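Long-range contact in putative enoyl-CoA hydratase/isomerase (Acinetobacter baumannii, PDB 3FDU), which is a putative enoyl-CoA hydratase/isomerase of the crotonase superfamily, probably acting on the acyl chains of coenzyme A thioesters: residues A[108-113]-A[130-135]. The protein carries 4 engineered substitutions. Residues are numbered along the deposited sequence; the frame is centred on the assembly and turned at random.
Sequences GVAIGI and ALFQIP
With CG1 beside the backbone N (chi1 -67°), Ile111 holds its other branch, CG2, anti to that nitrogen, where the methyl meets Pro135 CG at 3.7 Å, the two side chains crossing at about a right angle. On the other face of the sheet, CG of Phe132 stands anti to its carbonyl carbon, beside the backbone N (chi1 -56°), and the ring brings CD1 to 3.7 Å from Ala110 CB, an oblique approach. The example illustrates how parallel pairing places matching residues on one face: Val109 and Leu131 share theirs with Ile111 and Gln133. Four hydrogen bonds link the backbones, since Gly108, Ala110 and Gly112 alternate with Leu131 and Gln133 as partners. The longest runs from Gln133 N to Ala110 O at 3.2 Å. Gly112 N reaches Gln133 O at 2.8 Å, almost straight (173°). This is the small sheet of the crotonase fold, beside the larger one that contains strand 102-106; antiparallel strand 169-170 continues it. Gly112, gripped here, is the N-cap of helix 113-116, and in crotonases the start of this helix commonly supplies one peptide N-H of the oxyanion hole, probably here as well. The amide of Gln133 is fixed at both ends, OE1 by Lys169 NZ and NE2 by Ala167 O, while OE1 lies 4.0 Å from Ile111 CG2. Phe132 also meets the ring of Phe170, with the planes nearly parallel, and packs against Val106 and Val115.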
ATOM      1  N   GLY A 108      16.793  -1.105 -19.398  1.00 17.87           N
ATOM      2  CA  GLY A 108      17.070   0.258 -19.791  1.00 18.73           C
ATOM      3  C   GLY A 108      15.964   1.267 -19.424  1.00 18.94           C
ATOM      4  O   GLY A 108      15.341   1.174 -18.368  1.00 19.09           O
ATOM      5  N   VAL A 109      15.699   2.218 -20.309  1.00 19.80           N
ATOM      6  CA  VAL A 109      14.780   3.333 -19.961  1.00 20.49           C
ATOM      7  C   VAL A 109      13.322   2.862 -19.909  1.00 20.12           C
ATOM      8  O   VAL A 109      12.851   2.088 -20.770  1.00 19.69           O
ATOM      9  CB  VAL A 109      14.947   4.580 -20.874  1.00 20.19           C
ATOM     10  CG1 VAL A 109      16.421   5.191 -20.745  1.00 23.02           C
ATOM     11  CG2 VAL A 109      14.584   4.263 -22.321  1.00 21.38           C
ATOM     12  N   ALA A 110      12.607   3.363 -18.907  1.00 19.43           N
ATOM     13  CA  ALA A 110      11.167   3.126 -18.790  1.00 18.09           C
ATOM     14  C   ALA A 110      10.601   4.392 -18.223  1.00 17.49           C
ATOM     15  O   ALA A 110      10.635   4.590 -17.003  1.00 17.29           O
ATOM     16  CB  ALA A 110      10.921   1.986 -17.830  1.00 18.61           C
ATOM     17  N   ILE A 111      10.077   5.247 -19.098  1.00 16.30           N
ATOM     18  CA  ILE A 111       9.746   6.655 -18.724  1.00 17.66           C
ATOM     19  C   ILE A 111       8.290   6.970 -18.996  1.00 17.72           C
ATOM     20  O   ILE A 111       7.779   6.555 -20.022  1.00 18.44           O
ATOM     21  CB  ILE A 111      10.661   7.653 -19.524  1.00 17.03           C
ATOM     22  CG1 ILE A 111      12.151   7.470 -19.027  1.00 20.13           C
ATOM     23  CG2 ILE A 111      10.274   9.119 -19.247  1.00 19.57           C
ATOM     24  CD1 ILE A 111      13.188   8.259 -19.891  1.00 23.49           C
ATOM     25  N   GLY A 112       7.604   7.610 -18.041  1.00 18.32           N
ATOM     26  CA  GLY A 112       6.246   8.149 -18.257  1.00 19.08           C
ATOM     27  C   GLY A 112       5.277   6.982 -18.324  1.00 21.14           C
ATOM     28  O   GLY A 112       5.073   6.264 -17.335  1.00 19.81           O
ATOM     29  N   ILE A 113       4.690   6.764 -19.501  1.00 21.76           N
ATOM     30  CA  ILE A 113       3.948   5.542 -19.733  1.00 21.95           C
ATOM     31  C   ILE A 113       4.761   4.232 -19.499  1.00 21.53           C
ATOM     32  O   ILE A 113       4.173   3.191 -19.248  1.00 21.57           O
ATOM     33  CB  ILE A 113       3.385   5.513 -21.168  1.00 23.29           C
ATOM     34  CG1 ILE A 113       2.426   4.322 -21.297  1.00 26.93           C
ATOM     35  CG2 ILE A 113       4.517   5.387 -22.195  1.00 21.12           C
ATOM     36  CD1 ILE A 113       1.089   4.677 -21.833  1.00 28.25           C
ATOM     37  N   ALA A 130      17.706  -1.082 -15.619  1.00 19.23           N
ATOM     38  CA  ALA A 130      16.464  -0.322 -15.716  1.00 19.63           C
ATOM     39  C   ALA A 130      16.540   1.066 -15.068  1.00 19.97           C
ATOM     40  O   ALA A 130      16.989   1.223 -13.942  1.00 21.15           O
ATOM     41  CB  ALA A 130      15.334  -1.116 -15.137  1.00 18.61           C
ATOM     42  N   LEU A 131      16.068   2.073 -15.792  1.00 19.39           N
ATOM     43  CA  LEU A 131      16.078   3.429 -15.288  1.00 19.57           C
ATOM     44  C   LEU A 131      14.689   4.009 -15.500  1.00 19.21           C
ATOM     45  O   LEU A 131      14.256   4.196 -16.637  1.00 20.73           O
ATOM     46  CB  LEU A 131      17.125   4.293 -16.034  1.00 19.81           C
ATOM     47  CG  LEU A 131      18.599   3.965 -15.655  1.00 20.27           C
ATOM     48  CD1 LEU A 131      19.478   4.771 -16.608  1.00 24.22           C
ATOM     49  CD2 LEU A 131      18.939   4.235 -14.149  1.00 21.63           C
ATOM     50  N   PHE A 132      14.020   4.313 -14.410  1.00 19.16           N
ATOM     51  CA  PHE A 132      12.605   4.697 -14.454  1.00 18.25           C
ATOM     52  C   PHE A 132      12.433   6.205 -14.196  1.00 18.25           C
ATOM     53  O   PHE A 132      13.219   6.818 -13.490  1.00 17.21           O
ATOM     54  CB  PHE A 132      11.813   3.958 -13.380  1.00 18.31           C
ATOM     55  CG  PHE A 132      11.913   2.441 -13.430  1.00 18.84           C
ATOM     56  CD1 PHE A 132      10.966   1.700 -14.131  1.00 20.77           C
ATOM     57  CD2 PHE A 132      12.910   1.762 -12.731  1.00 18.96           C
ATOM     58  CE1 PHE A 132      11.027   0.300 -14.162  1.00 20.47           C
ATOM     59  CE2 PHE A 132      12.995   0.351 -12.761  1.00 20.34           C
ATOM     60  CZ  PHE A 132      12.055  -0.388 -13.480  1.00 20.78           C
ATOM     61  N   GLN A 133      11.327   6.770 -14.695  1.00 18.20           N
ATOM     62  CA  GLN A 133      10.998   8.148 -14.354  1.00 17.74           C
ATOM     63  C   GLN A 133       9.530   8.421 -14.661  1.00 18.62           C
ATOM     64  O   GLN A 133       8.987   7.874 -15.630  1.00 18.23           O
ATOM     65  CB  GLN A 133      11.882   9.125 -15.164  1.00 17.35           C
ATOM     66  CG  GLN A 133      11.674  10.639 -14.732  1.00 18.85           C
ATOM     67  CD  GLN A 133      12.413  11.545 -15.712  1.00 22.18           C
ATOM     68  OE1 GLN A 133      12.748  11.105 -16.814  1.00 21.31           O
ATOM     69  NE2 GLN A 133      12.704  12.764 -15.304  1.00 21.96           N
ATOM     70  N   ILE A 134       8.873   9.227 -13.802  1.00 19.65           N
ATOM     71  CA  ILE A 134       7.547   9.787 -14.090  1.00 19.08           C
ATOM     72  C   ILE A 134       7.721  11.294 -14.229  1.00 18.72           C
ATOM     73  O   ILE A 134       7.671  12.036 -13.249  1.00 20.15           O
ATOM     74  CB  ILE A 134       6.555   9.533 -12.915  1.00 19.55           C
ATOM     75  CG1 ILE A 134       6.759   8.110 -12.375  1.00 19.78           C
ATOM     76  CG2 ILE A 134       5.062   9.693 -13.378  1.00 18.84           C
ATOM     77  CD1 ILE A 134       5.750   7.727 -11.299  1.00 20.50           C
ATOM     78  N   PRO A 135       7.966  11.749 -15.428  1.00 19.79           N
ATOM     79  CA  PRO A 135       8.353  13.151 -15.659  1.00 19.82           C
ATOM     80  C   PRO A 135       7.193  14.113 -15.814  1.00 19.66           C
ATOM     81  O   PRO A 135       7.441  15.319 -16.087  1.00 20.99           O
ATOM     82  CB  PRO A 135       9.113  13.080 -16.994  1.00 20.51           C
ATOM     83  CG  PRO A 135       8.466  11.924 -17.712  1.00 21.36           C
ATOM     84  CD  PRO A 135       8.054  10.927 -16.645  1.00 20.05           C
TER